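Local coordinates for protein putative citrate lyase (Ralstonia eutropha, PDB 3QQW) that probably acts as a magnesium-dependent lyase of the citrate lyase family, possibly cleaving citramalyl-CoA, at residues 54-59 against 116-121; 88-93 against 98-103; 149-154 against 251-256; 173-178 against 205-210; 225-230 against 234-239. All blocks are in the same frame, centred on the assembly; numbering follows the deposited sequence.

Contact 1 (54-59 against 116-121)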
# COMPACT_ATOMS: atom_id res chain seq x y z
N ASP C 54 12.98 28.71 -9.17
CA ASP C 54 11.61 28.39 -9.47
C ASP C 54 11.08 29.17 -10.68
O ASP C 54 11.02 30.37 -10.61
CB ASP C 54 10.76 28.65 -8.23
CG ASP C 54 9.48 27.84 -8.22
OD1 ASP C 54 9.14 27.25 -9.28
OD2 ASP C 54 8.82 27.81 -7.17
N CYS C 55 10.73 28.49 -11.78
CA CYS C 55 10.11 29.11 -12.97
C CYS C 55 8.64 28.98 -12.81
O CYS C 55 7.95 30.00 -12.81
CB CYS C 55 10.57 28.47 -14.28
SG CYS C 55 12.24 28.95 -14.79
N GLU C 56 8.18 27.72 -12.54
CA GLU C 56 6.82 27.27 -12.29
C GLU C 56 6.00 28.27 -11.47
O GLU C 56 4.96 28.72 -11.96
CB GLU C 56 6.82 25.90 -11.58
CG GLU C 56 5.62 25.05 -11.95
CD GLU C 56 4.76 24.54 -10.81
OE1 GLU C 56 5.31 24.14 -9.75
OE2 GLU C 56 3.52 24.48 -11.00
N ASP C 57 6.49 28.62 -10.26
CA ASP C 57 5.82 29.60 -9.39
C ASP C 57 6.38 31.01 -9.62
O ASP C 57 5.61 31.97 -9.58
CB ASP C 57 5.93 29.22 -7.89
CG ASP C 57 5.10 28.03 -7.41
OD1 ASP C 57 4.24 27.54 -8.19
OD2 ASP C 57 5.28 27.61 -6.24
N GLY C 58 7.70 31.10 -9.88
CA GLY C 58 8.40 32.36 -10.09
C GLY C 58 7.91 33.24 -11.22
O GLY C 58 7.66 34.43 -11.02
N ALA C 59 7.75 32.65 -12.42
CA ALA C 59 7.35 33.33 -13.66
C ALA C 59 5.93 33.90 -13.62
O ALA C 59 4.98 33.21 -13.22
CB ALA C 59 7.49 32.39 -14.85
N THR C 116 13.67 20.26 -12.18
CA THR C 116 12.53 19.81 -11.39
C THR C 116 11.31 19.89 -12.30
O THR C 116 11.02 20.95 -12.88
CB THR C 116 12.44 20.59 -10.11
OG1 THR C 116 13.62 20.35 -9.36
CG2 THR C 116 11.23 20.20 -9.29
N VAL C 117 10.64 18.75 -12.48
CA VAL C 117 9.46 18.60 -13.34
C VAL C 117 8.22 18.49 -12.44
O VAL C 117 8.07 17.51 -11.69
CB VAL C 117 9.61 17.39 -14.30
CG1 VAL C 117 8.40 17.23 -15.21
CG2 VAL C 117 10.90 17.47 -15.11
N PRO C 118 7.29 19.44 -12.55
CA PRO C 118 6.12 19.41 -11.66
C PRO C 118 4.84 18.88 -12.31
O PRO C 118 4.71 18.86 -13.53
CB PRO C 118 5.93 20.89 -11.33
CG PRO C 118 6.34 21.58 -12.59
CD PRO C 118 7.32 20.69 -13.33
N LYS C 119 3.87 18.52 -11.45
CA LYS C 119 2.50 18.20 -11.81
C LYS C 119 2.30 17.22 -12.99
O LYS C 119 1.29 17.33 -13.69
CB LYS C 119 1.78 19.52 -12.14
CG LYS C 119 1.10 20.19 -10.97
CD LYS C 119 0.93 21.70 -11.24
CE LYS C 119 0.93 22.54 -9.98
NZ LYS C 119 2.24 22.53 -9.27
N ALA C 120 3.22 16.26 -13.20
CA ALA C 120 2.97 15.27 -14.25
C ALA C 120 1.82 14.39 -13.81
O ALA C 120 1.68 14.14 -12.60
CB ALA C 120 4.20 14.43 -14.53
N THR C 121 0.94 14.02 -14.74
CA THR C 121 -0.26 13.25 -14.41
C THR C 121 -0.10 11.79 -14.80
O THR C 121 -0.99 10.99 -14.53
CB THR C 121 -1.49 13.87 -15.06
OG1 THR C 121 -1.29 13.92 -16.47
CG2 THR C 121 -1.81 15.24 -14.50

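Contact 2 (88-93 against 98-103)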
# COMPACT_ATOMS: atom_id res chain seq x y z
N ARG C 88 13.12 24.67 -11.56
CA ARG C 88 11.82 24.03 -11.71
C ARG C 88 11.17 24.68 -12.90
O ARG C 88 10.91 25.87 -12.88
CB ARG C 88 10.93 24.10 -10.44
CG ARG C 88 9.51 23.61 -10.78
CD ARG C 88 8.59 23.27 -9.65
NE ARG C 88 8.37 24.36 -8.71
CZ ARG C 88 7.67 24.25 -7.58
NH1 ARG C 88 7.06 23.11 -7.27
NH2 ARG C 88 7.55 25.29 -6.76
N ILE C 89 10.92 23.89 -13.95
CA ILE C 89 10.26 24.33 -15.16
C ILE C 89 8.75 24.20 -14.94
O ILE C 89 8.34 23.68 -13.92
CB ILE C 89 10.79 23.48 -16.36
CG1 ILE C 89 10.38 21.96 -16.22
CG2 ILE C 89 12.34 23.65 -16.49
CD1 ILE C 89 10.58 21.08 -17.44
N HIS C 90 7.94 24.62 -15.88
CA HIS C 90 6.49 24.49 -15.85
C HIS C 90 6.07 23.02 -16.08
O HIS C 90 6.86 22.21 -16.58
CB HIS C 90 5.87 25.43 -16.91
CG HIS C 90 5.96 26.88 -16.54
ND1 HIS C 90 7.07 27.66 -16.88
CD2 HIS C 90 5.11 27.65 -15.82
CE1 HIS C 90 6.84 28.86 -16.39
NE2 HIS C 90 5.66 28.91 -15.76
N ASP C 91 4.82 22.66 -15.70
CA ASP C 91 4.34 21.30 -15.81
C ASP C 91 4.19 20.82 -17.28
O ASP C 91 4.12 21.65 -18.19
CB ASP C 91 3.04 21.15 -15.02
CG ASP C 91 1.86 21.81 -15.64
OD1 ASP C 91 1.60 22.99 -15.31
OD2 ASP C 91 1.19 21.17 -16.46
N PRO C 92 4.12 19.48 -17.52
CA PRO C 92 4.05 18.98 -18.91
C PRO C 92 2.84 19.43 -19.73
O PRO C 92 2.84 19.25 -20.96
CB PRO C 92 4.03 17.46 -18.73
CG PRO C 92 4.69 17.21 -17.41
CD PRO C 92 4.23 18.36 -16.56
N SER C 93 1.81 20.00 -19.09
CA SER C 93 0.61 20.46 -19.78
C SER C 93 0.70 21.94 -20.08
O SER C 93 -0.08 22.46 -20.87
CB SER C 93 -0.64 20.13 -18.96
OG SER C 93 -0.87 21.07 -17.92
N ARG C 98 8.72 23.37 -22.64
CA ARG C 98 9.80 23.10 -23.61
C ARG C 98 10.70 24.32 -23.76
O ARG C 98 11.92 24.18 -23.78
CB ARG C 98 9.21 22.72 -24.98
CG ARG C 98 8.67 21.31 -25.00
CD ARG C 98 8.12 20.99 -26.37
NE ARG C 98 8.11 19.55 -26.59
CZ ARG C 98 7.05 18.78 -26.42
NH1 ARG C 98 5.89 19.30 -26.05
NH2 ARG C 98 7.13 17.47 -26.63
N GLN C 99 10.09 25.52 -23.81
CA GLN C 99 10.78 26.80 -23.88
C GLN C 99 11.66 27.00 -22.64
O GLN C 99 12.80 27.42 -22.79
CB GLN C 99 9.76 27.94 -24.03
CG GLN C 99 10.40 29.32 -24.20
CD GLN C 99 9.35 30.38 -24.34
OE1 GLN C 99 8.86 30.93 -23.35
NE2 GLN C 99 8.96 30.67 -25.58
N ASP C 100 11.16 26.63 -21.44
CA ASP C 100 11.95 26.69 -20.20
C ASP C 100 13.18 25.83 -20.33
O ASP C 100 14.26 26.25 -19.97
CB ASP C 100 11.14 26.21 -18.97
CG ASP C 100 9.94 27.03 -18.53
OD1 ASP C 100 9.89 28.24 -18.85
OD2 ASP C 100 9.08 26.46 -17.83
N VAL C 101 13.02 24.61 -20.87
CA VAL C 101 14.10 23.64 -21.07
C VAL C 101 15.09 24.22 -22.08
O VAL C 101 16.28 24.30 -21.76
CB VAL C 101 13.56 22.24 -21.48
CG1 VAL C 101 14.70 21.32 -21.91
CG2 VAL C 101 12.77 21.61 -20.34
N ASP C 102 14.60 24.69 -23.25
CA ASP C 102 15.47 25.30 -24.27
C ASP C 102 16.33 26.41 -23.68
O ASP C 102 17.55 26.36 -23.77
CB ASP C 102 14.64 25.87 -25.42
CG ASP C 102 13.80 24.88 -26.19
OD1 ASP C 102 14.05 23.66 -26.04
OD2 ASP C 102 12.88 25.33 -26.92
N ILE C 103 15.70 27.39 -23.03
CA ILE C 103 16.38 28.56 -22.47
C ILE C 103 17.36 28.19 -21.35
O ILE C 103 18.51 28.64 -21.38
CB ILE C 103 15.36 29.64 -21.99
CG1 ILE C 103 14.54 30.21 -23.18
CG2 ILE C 103 16.07 30.76 -21.24
CD1 ILE C 103 13.29 30.99 -22.75

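Contact 3 (149-154 against 251-256)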
# COMPACT_ATOMS: atom_id res chain seq x y z
N HIS C 149 14.44 15.77 -11.27
CA HIS C 149 13.67 15.70 -10.03
C HIS C 149 12.22 15.70 -10.44
O HIS C 149 11.79 16.61 -11.16
CB HIS C 149 13.97 16.86 -9.08
CG HIS C 149 15.38 16.92 -8.55
ND1 HIS C 149 15.70 17.75 -7.50
CD2 HIS C 149 16.50 16.27 -8.96
CE1 HIS C 149 17.00 17.59 -7.30
NE2 HIS C 149 17.52 16.70 -8.16
N VAL C 150 11.49 14.65 -10.08
CA VAL C 150 10.09 14.54 -10.51
C VAL C 150 9.15 14.69 -9.33
O VAL C 150 9.27 13.97 -8.33
CB VAL C 150 9.85 13.20 -11.27
CG1 VAL C 150 8.40 13.06 -11.72
CG2 VAL C 150 10.77 13.10 -12.48
N LEU C 151 8.21 15.63 -9.45
CA LEU C 151 7.18 15.79 -8.43
C LEU C 151 6.13 14.71 -8.57
O LEU C 151 5.64 14.45 -9.68
CB LEU C 151 6.49 17.16 -8.57
CG LEU C 151 6.96 18.34 -7.70
CD1 LEU C 151 6.84 18.07 -6.23
CD2 LEU C 151 8.31 18.79 -8.09
N ILE C 152 5.80 14.06 -7.44
CA ILE C 152 4.70 13.09 -7.33
C ILE C 152 3.65 13.84 -6.56
O ILE C 152 3.78 14.00 -5.35
CB ILE C 152 5.15 11.74 -6.71
CG1 ILE C 152 6.37 11.14 -7.50
CG2 ILE C 152 3.96 10.77 -6.62
CD1 ILE C 152 6.17 10.85 -9.05
N GLU C 153 2.71 14.47 -7.29
CA GLU C 153 1.70 15.33 -6.66
C GLU C 153 0.33 15.23 -7.33
O GLU C 153 -0.51 16.13 -7.17
CB GLU C 153 2.19 16.78 -6.63
CG GLU C 153 2.55 17.41 -7.97
CD GLU C 153 3.27 18.74 -7.86
OE1 GLU C 153 3.31 19.31 -6.74
OE2 GLU C 153 3.80 19.22 -8.88
N THR C 154 0.11 14.16 -8.10
CA THR C 154 -1.16 13.90 -8.77
C THR C 154 -1.56 12.46 -8.56
O THR C 154 -0.71 11.65 -8.18
CB THR C 154 -1.10 14.24 -10.26
OG1 THR C 154 -0.24 13.32 -10.92
CG2 THR C 154 -0.68 15.67 -10.53
N ARG C 251 15.74 13.89 1.94
CA ARG C 251 15.83 15.28 1.50
C ARG C 251 14.51 15.96 1.81
O ARG C 251 13.49 15.30 1.99
CB ARG C 251 16.14 15.30 -0.00
CG ARG C 251 16.48 16.63 -0.63
CD ARG C 251 17.09 16.26 -1.97
NE ARG C 251 17.14 17.35 -2.93
CZ ARG C 251 18.25 17.96 -3.31
NH1 ARG C 251 19.41 17.64 -2.76
NH2 ARG C 251 18.22 18.89 -4.25
N MSE C 252 14.54 17.30 1.90
CA MSE C 252 13.35 18.09 2.15
C MSE C 252 13.52 19.46 1.57
O MSE C 252 14.59 20.06 1.70
CB MSE C 252 13.08 18.19 3.65
CG MSE C 252 11.70 18.69 3.97
SE MSE C 252 11.37 18.47 5.83
CE MSE C 252 10.13 19.95 6.09
N TRP C 253 12.43 19.98 1.02
CA TRP C 253 12.38 21.33 0.46
C TRP C 253 12.39 22.39 1.54
O TRP C 253 11.89 22.19 2.65
CB TRP C 253 11.12 21.48 -0.39
CG TRP C 253 11.15 20.79 -1.72
CD1 TRP C 253 12.01 19.81 -2.13
CD2 TRP C 253 10.25 21.03 -2.82
NE1 TRP C 253 11.72 19.44 -3.42
CE2 TRP C 253 10.66 20.18 -3.88
CE3 TRP C 253 9.20 21.94 -3.04
CZ2 TRP C 253 10.00 20.16 -5.12
CZ3 TRP C 253 8.56 21.93 -4.28
CH2 TRP C 253 8.94 21.03 -5.29
N SER C 254 12.91 23.56 1.19
CA SER C 254 12.93 24.75 2.02
C SER C 254 12.38 25.93 1.22
O SER C 254 12.69 26.06 0.03
CB SER C 254 14.35 25.04 2.48
OG SER C 254 14.45 26.36 3.00
N ILE C 255 11.58 26.79 1.85
CA ILE C 255 11.03 27.98 1.19
C ILE C 255 11.46 29.25 1.92
O ILE C 255 11.20 30.35 1.44
CB ILE C 255 9.50 27.93 1.00
CG1 ILE C 255 8.76 27.49 2.29
CG2 ILE C 255 9.16 27.10 -0.24
CD1 ILE C 255 7.24 27.72 2.32
N TYR C 256 12.13 29.10 3.06
CA TYR C 256 12.63 30.22 3.85
C TYR C 256 14.03 29.86 4.40
O TYR C 256 14.22 28.73 4.86
CB TYR C 256 11.65 30.62 4.96
CG TYR C 256 11.91 32.01 5.49
CD1 TYR C 256 11.55 33.14 4.74
CD2 TYR C 256 12.56 32.21 6.70
CE1 TYR C 256 11.81 34.42 5.20
CE2 TYR C 256 12.84 33.50 7.17
CZ TYR C 256 12.46 34.60 6.42
OH TYR C 256 12.69 35.89 6.85

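Contact 4 (173-178 against 205-210)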
# COMPACT_ATOMS: atom_id res chain seq x y z
N LEU C 173 12.61 12.00 -6.36
CA LEU C 173 11.15 11.97 -6.39
C LEU C 173 10.72 12.91 -5.29
O LEU C 173 11.09 12.73 -4.13
CB LEU C 173 10.52 10.58 -6.24
CG LEU C 173 10.79 9.55 -7.34
CD1 LEU C 173 9.97 8.29 -7.09
CD2 LEU C 173 10.46 10.11 -8.75
N ASP C 174 10.01 13.99 -5.67
CA ASP C 174 9.56 15.00 -4.72
C ASP C 174 8.13 14.79 -4.36
O ASP C 174 7.29 14.66 -5.25
CB ASP C 174 9.72 16.41 -5.35
CG ASP C 174 11.13 16.87 -5.57
OD1 ASP C 174 11.85 17.02 -4.59
OD2 ASP C 174 11.47 17.16 -6.73
N PHE C 175 7.81 14.83 -3.08
CA PHE C 175 6.40 14.72 -2.67
C PHE C 175 5.75 16.10 -2.64
O PHE C 175 6.17 16.97 -1.88
CB PHE C 175 6.25 14.02 -1.32
CG PHE C 175 4.81 13.68 -1.07
CD1 PHE C 175 4.18 12.68 -1.81
CD2 PHE C 175 4.06 14.40 -0.15
CE1 PHE C 175 2.82 12.40 -1.62
CE2 PHE C 175 2.70 14.12 0.04
CZ PHE C 175 2.09 13.11 -0.69
N GLY C 176 4.74 16.30 -3.49
CA GLY C 176 4.00 17.55 -3.58
C GLY C 176 2.69 17.40 -2.84
O GLY C 176 1.68 17.02 -3.43
N LEU C 177 2.72 17.67 -1.52
CA LEU C 177 1.57 17.54 -0.62
C LEU C 177 0.37 18.40 -1.05
O LEU C 177 -0.75 17.89 -1.19
CB LEU C 177 1.99 17.87 0.83
CG LEU C 177 0.89 17.92 1.89
CD1 LEU C 177 0.29 16.52 2.15
CD2 LEU C 177 1.41 18.53 3.16
N MSE C 178 0.60 19.71 -1.22
CA MSE C 178 -0.45 20.67 -1.54
C MSE C 178 -1.22 20.32 -2.82
O MSE C 178 -2.45 20.25 -2.76
CB MSE C 178 0.10 22.08 -1.64
CG MSE C 178 -1.01 23.11 -1.57
SE MSE C 178 -0.36 24.89 -1.45
CE MSE C 178 -1.50 25.44 0.11
N VAL C 205 -0.24 8.98 4.22
CA VAL C 205 0.72 7.95 4.66
C VAL C 205 0.98 7.05 3.48
O VAL C 205 2.13 6.81 3.16
CB VAL C 205 0.22 7.15 5.91
CG1 VAL C 205 1.15 5.99 6.23
CG2 VAL C 205 0.09 8.06 7.12
N ARG C 206 -0.10 6.61 2.80
CA ARG C 206 -0.09 5.73 1.65
C ARG C 206 0.71 6.34 0.50
O ARG C 206 1.59 5.69 -0.05
CB ARG C 206 -1.54 5.42 1.23
CG ARG C 206 -1.65 4.58 -0.01
CD ARG C 206 -3.08 4.51 -0.50
NE ARG C 206 -3.16 3.67 -1.69
CZ ARG C 206 -2.89 4.08 -2.92
NH1 ARG C 206 -2.57 5.35 -3.16
NH2 ARG C 206 -3.00 3.24 -3.94
N ALA C 207 0.42 7.60 0.16
CA ALA C 207 1.08 8.32 -0.91
C ALA C 207 2.58 8.50 -0.62
O ALA C 207 3.42 8.13 -1.43
CB ALA C 207 0.41 9.67 -1.10
N LYS C 208 2.92 9.02 0.58
CA LYS C 208 4.31 9.23 0.99
C LYS C 208 5.10 7.90 1.02
O LYS C 208 6.20 7.83 0.45
CB LYS C 208 4.38 9.92 2.36
CG LYS C 208 4.00 11.37 2.28
CD LYS C 208 4.20 12.06 3.63
CE LYS C 208 3.90 13.54 3.52
NZ LYS C 208 3.96 14.19 4.85
N ALA C 209 4.53 6.86 1.65
CA ALA C 209 5.19 5.56 1.75
C ALA C 209 5.39 4.94 0.36
O ALA C 209 6.48 4.42 0.11
CB ALA C 209 4.41 4.63 2.67
N ASP C 210 4.39 5.06 -0.56
CA ASP C 210 4.53 4.52 -1.93
C ASP C 210 5.64 5.19 -2.68
O ASP C 210 6.43 4.51 -3.34
CB ASP C 210 3.23 4.68 -2.73
CG ASP C 210 2.26 3.54 -2.56
OD1 ASP C 210 2.54 2.63 -1.75
OD2 ASP C 210 1.20 3.56 -3.23

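Contact 5 (225-230 against 234-239)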
# COMPACT_ATOMS: atom_id res chain seq x y z
N ASN C 225 8.09 17.37 1.20
CA ASN C 225 7.47 18.70 1.02
C ASN C 225 7.94 19.64 2.15
O ASN C 225 8.45 19.17 3.17
CB ASN C 225 5.94 18.59 1.02
CG ASN C 225 5.42 17.68 2.11
OD1 ASN C 225 5.57 16.46 2.04
ND2 ASN C 225 4.84 18.25 3.15
N VAL C 226 7.77 20.95 1.97
CA VAL C 226 8.18 21.99 2.92
C VAL C 226 7.43 21.91 4.25
O VAL C 226 6.35 21.31 4.37
CB VAL C 226 7.95 23.41 2.30
CG1 VAL C 226 8.81 23.63 1.04
CG2 VAL C 226 6.48 23.67 2.00
N CYS C 227 7.99 22.59 5.25
CA CYS C 227 7.32 22.83 6.50
C CYS C 227 6.65 24.20 6.32
O CYS C 227 7.28 25.11 5.78
CB CYS C 227 8.28 22.80 7.69
SG CYS C 227 7.49 23.19 9.28
N LEU C 228 5.39 24.33 6.71
CA LEU C 228 4.68 25.60 6.52
C LEU C 228 5.08 26.66 7.59
O LEU C 228 4.87 27.86 7.38
CB LEU C 228 3.15 25.39 6.45
CG LEU C 228 2.70 24.60 5.20
CD1 LEU C 228 1.28 24.19 5.30
CD2 LEU C 228 2.97 25.35 3.89
N ASN C 229 5.74 26.21 8.67
CA ASN C 229 6.32 27.07 9.68
C ASN C 229 7.66 27.53 9.15
O ASN C 229 8.57 26.72 8.93
CB ASN C 229 6.44 26.35 11.01
CG ASN C 229 6.67 27.30 12.15
OD1 ASN C 229 7.56 28.16 12.10
ND2 ASN C 229 5.86 27.18 13.19
N LEU C 230 7.78 28.83 8.87
CA LEU C 230 8.95 29.40 8.21
C LEU C 230 10.13 29.68 9.11
O LEU C 230 11.25 29.65 8.61
CB LEU C 230 8.55 30.71 7.50
CG LEU C 230 7.51 30.60 6.37
CD1 LEU C 230 7.32 31.92 5.68
CD2 LEU C 230 7.91 29.56 5.34
N GLU C 234 12.38 24.35 15.86
CA GLU C 234 11.90 23.13 16.51
C GLU C 234 10.79 22.42 15.71
O GLU C 234 10.79 21.19 15.66
CB GLU C 234 11.42 23.41 17.94
CG GLU C 234 12.56 23.60 18.92
CD GLU C 234 12.16 23.68 20.38
OE1 GLU C 234 11.36 24.58 20.74
OE2 GLU C 234 12.69 22.88 21.18
N VAL C 235 9.88 23.21 15.08
CA VAL C 235 8.77 22.71 14.27
C VAL C 235 9.31 22.18 12.93
O VAL C 235 8.85 21.12 12.45
CB VAL C 235 7.67 23.79 14.06
CG1 VAL C 235 6.55 23.28 13.16
CG2 VAL C 235 7.10 24.26 15.40
N ILE C 236 10.29 22.90 12.34
CA ILE C 236 10.92 22.52 11.07
C ILE C 236 11.69 21.19 11.30
O ILE C 236 11.48 20.22 10.54
CB ILE C 236 11.82 23.65 10.47
CG1 ILE C 236 11.05 24.97 10.32
CG2 ILE C 236 12.42 23.20 9.12
CD1 ILE C 236 11.89 26.25 10.39
N ALA C 237 12.51 21.14 12.38
CA ALA C 237 13.30 19.96 12.74
C ALA C 237 12.39 18.74 12.97
O ALA C 237 12.70 17.65 12.49
CB ALA C 237 14.11 20.23 13.98
N SER C 238 11.24 18.96 13.64
CA SER C 238 10.26 17.92 13.93
C SER C 238 9.70 17.30 12.63
O SER C 238 9.66 16.07 12.54
CB SER C 238 9.12 18.47 14.79
OG SER C 238 8.15 17.45 14.99
N ASP C 239 9.33 18.12 11.64
CA ASP C 239 8.84 17.66 10.33
C ASP C 239 9.93 16.88 9.58
O ASP C 239 9.66 15.78 9.09
CB ASP C 239 8.36 18.84 9.48
CG ASP C 239 6.94 19.30 9.78
OD1 ASP C 239 6.37 18.86 10.81
OD2 ASP C 239 6.40 20.11 9.00

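Contact 1 (54-59 against 116-121)
Near E56 and P118 the loop after strand 49-54 comes closest to the end of strand 115-117, with their CA atoms 7.9 Å apart, so side chains alone bridge the gap. E56 reaches across with a chain that kinks at its second torsion (chi2 -125°). Its CG lies against the ring of P118, CG to CG 3.6 Å, the glutamate chain and the proline ring running antiparallel alongside one another. Proline suits this place because its ring offers a rigid apolar surface to the aliphatic part of the glutamate. Beyond it, E56 OE2 meets K119 NZ at 2.9 Å in a salt bridge, the ammonium arriving on the syn side and 19° out of the carboxylate plane. A turn at the end of the lysine chain (chi4 66°) swings NZ toward the carboxylate. In the loop, D54 OD1 accepts from D57 N at 3.1 Å, an Asx motif. The backbone N of K119 is bound by E153, a predicted magnesium ligand, while D54 holds the predicted substrate residue R88. K119 NZ is shared by the carboxylates of E56 and D179, the latter also a predicted magnesium ligand, which limits where the ammonium can sit and ties the 54-59 loop to the mouth of the barrel.

Contact 2 (88-93 against 98-103)
A βα connection of the TIM barrel is braced here by a histidine-carboxylate hydrogen bond: the loop following strand 85-88 folds back on helix 97-107, and D100 of that helix receives two N-H groups of H90. Both converge on a single oxygen. H90 N donates to D100 OD2 at 2.9 Å, nearly in line with the C-O bond, and the imidazole donates from ND1 to the same D100 OD2 at 2.5 Å, a short distance on which little should rest at this resolution. The ring approaches the syn lone pair of that oxygen, which lies 10° out of the imidazole plane, and the ring and carboxylate planes are only 30° apart. A chi1 of -72° puts the imidazole beside its own backbone N, which lets one residue offer both donors to one acceptor. I89 supplies the apolar half of the contact. Its CB and CG2 rest on D100 CB, each at 3.8 Å, and its CD1 meets V101 CG2 at 3.7 Å; branched aliphatic side chains suit this buried seam between loop and helix. H90 has further neighbours: its ring stacks with that of H94 and touches A59. Just upstream, R88, a predicted substrate-binding residue, starts its side chain away from the helix and pairs with D54. The two donors on one oxygen would probably offset the cost of burying the carboxylate and limit the rotation of the imidazole, close to the point where the backbone leaves R88.

Contact 3 (149-154 against 251-256)
Strands 148-152 and 251-254 face each other across the barrel without being neighbours in its sheet: the nearest CA pairs, H149 with R251 and L151 with W253, are both 11.7 Å apart, and long side chains fill the distance between. At one level the edge of the H149 ring, at CE1, comes to 3.5 Å from R251 NH2, with the imidazole and guanidinium planes 88° apart. R251 gets there on a chain extended from CG to NE, having left the backbone with CG trans to the main-chain nitrogen (chi1 -171°). The charge of the arginine is met elsewhere, by E26 and D50, and H149 binds E171, so the touch between them is one of packing. Further along the strands, L151 presents both methyls to the benzo edge of W253: CD2 lies 3.6 Å and CD1 3.7 Å from W253 CH2, with CD2 near the ring plane. A large indole suits this place because it reaches into the interior as far as L151 while its NE1 stays bonded to D174. The strand ends at I152, and E153, a predicted ligand of magnesium and substrate, follows directly; T154 then caps the next helix. Side chains from non-adjacent strands thus meet inside a closed parallel barrel, the TIM-barrel interior of the HpcH/HpaI aldolase family, with the predicted metal site placed where the strands run out.

Contact 4 (173-178 against 205-210)
One face of the F175 ring carries the side chain of K208: CG of the lysine sits over the ring centre, 3.8 Å from the centroid and 12° off the normal, a clear CH-pi contact. The CE methylene follows along the same chain and lies 3.7 Å from F175 CE2. A207 CB meets the ring obliquely, 3.7 Å from F175 CE1. The phenylalanine belongs to strand 170-175 and points outward from the barrel at helix 202-217, with its CA 6.9 Å from that of K208, the closest backbone approach. F175 reaches out because CG is placed opposite the backbone N (chi1 -169°), while the lysine runs straight beyond CG and crosses the phenylalanine side chain at about a right angle. Each residue type fits its role: the small methyl of A207 allows the helix to come in close, the flat ring offers a broad face, and the four methylenes of lysine supply an apolar surface before the charged end is reached. M211, one turn on, also packs on F175. From the same helix, R206 pairs with D210 of one neighbouring subunit, and D210 with R206 of the other, so this helix serves both the barrel wall and the trimer. The contact itself is wholly apolar, and it lets a lysine be buried at this strand-helix interface, its hydrocarbon length resting on an aromatic face and its NZ hydrogen-bonded beyond the contact to Q198 O and H224 NE2.

Contact 5 (225-230 against 234-239)
C227 SG is the polar atom on which this contact turns, with D239 OD2 at 3.3 Å and the backbone N-H of N229 giving it a weak hydrogen bond at 3.5 Å. The place is a βα loop of the TIM barrel, where the chain after strand 221-224 folds against helix 233-247, and the closest CA atoms, of C227 and I236, are 5.8 Å apart. With chi1 at 177° the sulfur swings out to the helix and lies 3.9 Å from I236 CA and 4.0 Å from V235 CG1; a small, weakly polar cysteine suits a place with both apolar and carboxylate neighbours. D239 has its firmer polar partner in S195, bonded through OD1. Further along the loop, N229 lays its side chain across V235 at about a right angle, its CB 3.7 Å from V235 CG1. Its amide oxygen is turned back to D232 N, just before the helix, while Q259 takes up the backbone oxygens of C227 and N229. I236 also touches P262 and I263 of helix 260-267. Its CG1 methylene comes to 3.3 Å from N229 O, and its terminal CD1 lies 3.9 Å from L230 O.

Overall arrangement
All five contacts belong to one eight-stranded TIM barrel; distances here run between contact centres. Contacts 1 and 2, about 8 Å apart, lie on one side, and contact 2 falls within the stretch of chain that contact 1 brings together. Contact 3 crosses the interior between the fifth and eighth strands, about 10 Å from contact 1, which it meets along neighbouring strands 115-117 and 148-152 and in the loops that follow them; its span includes contacts 4 and 5. Contact 4, on the sixth strand, is about 9 Å from contact 3, and contact 5 about 29 Å from contact 2. Contacts 1 to 3 hold or adjoin the predicted magnesium and substrate residues, contact 4 joins the barrel wall to a trimer-interface helix, and contact 5 is remote from the site.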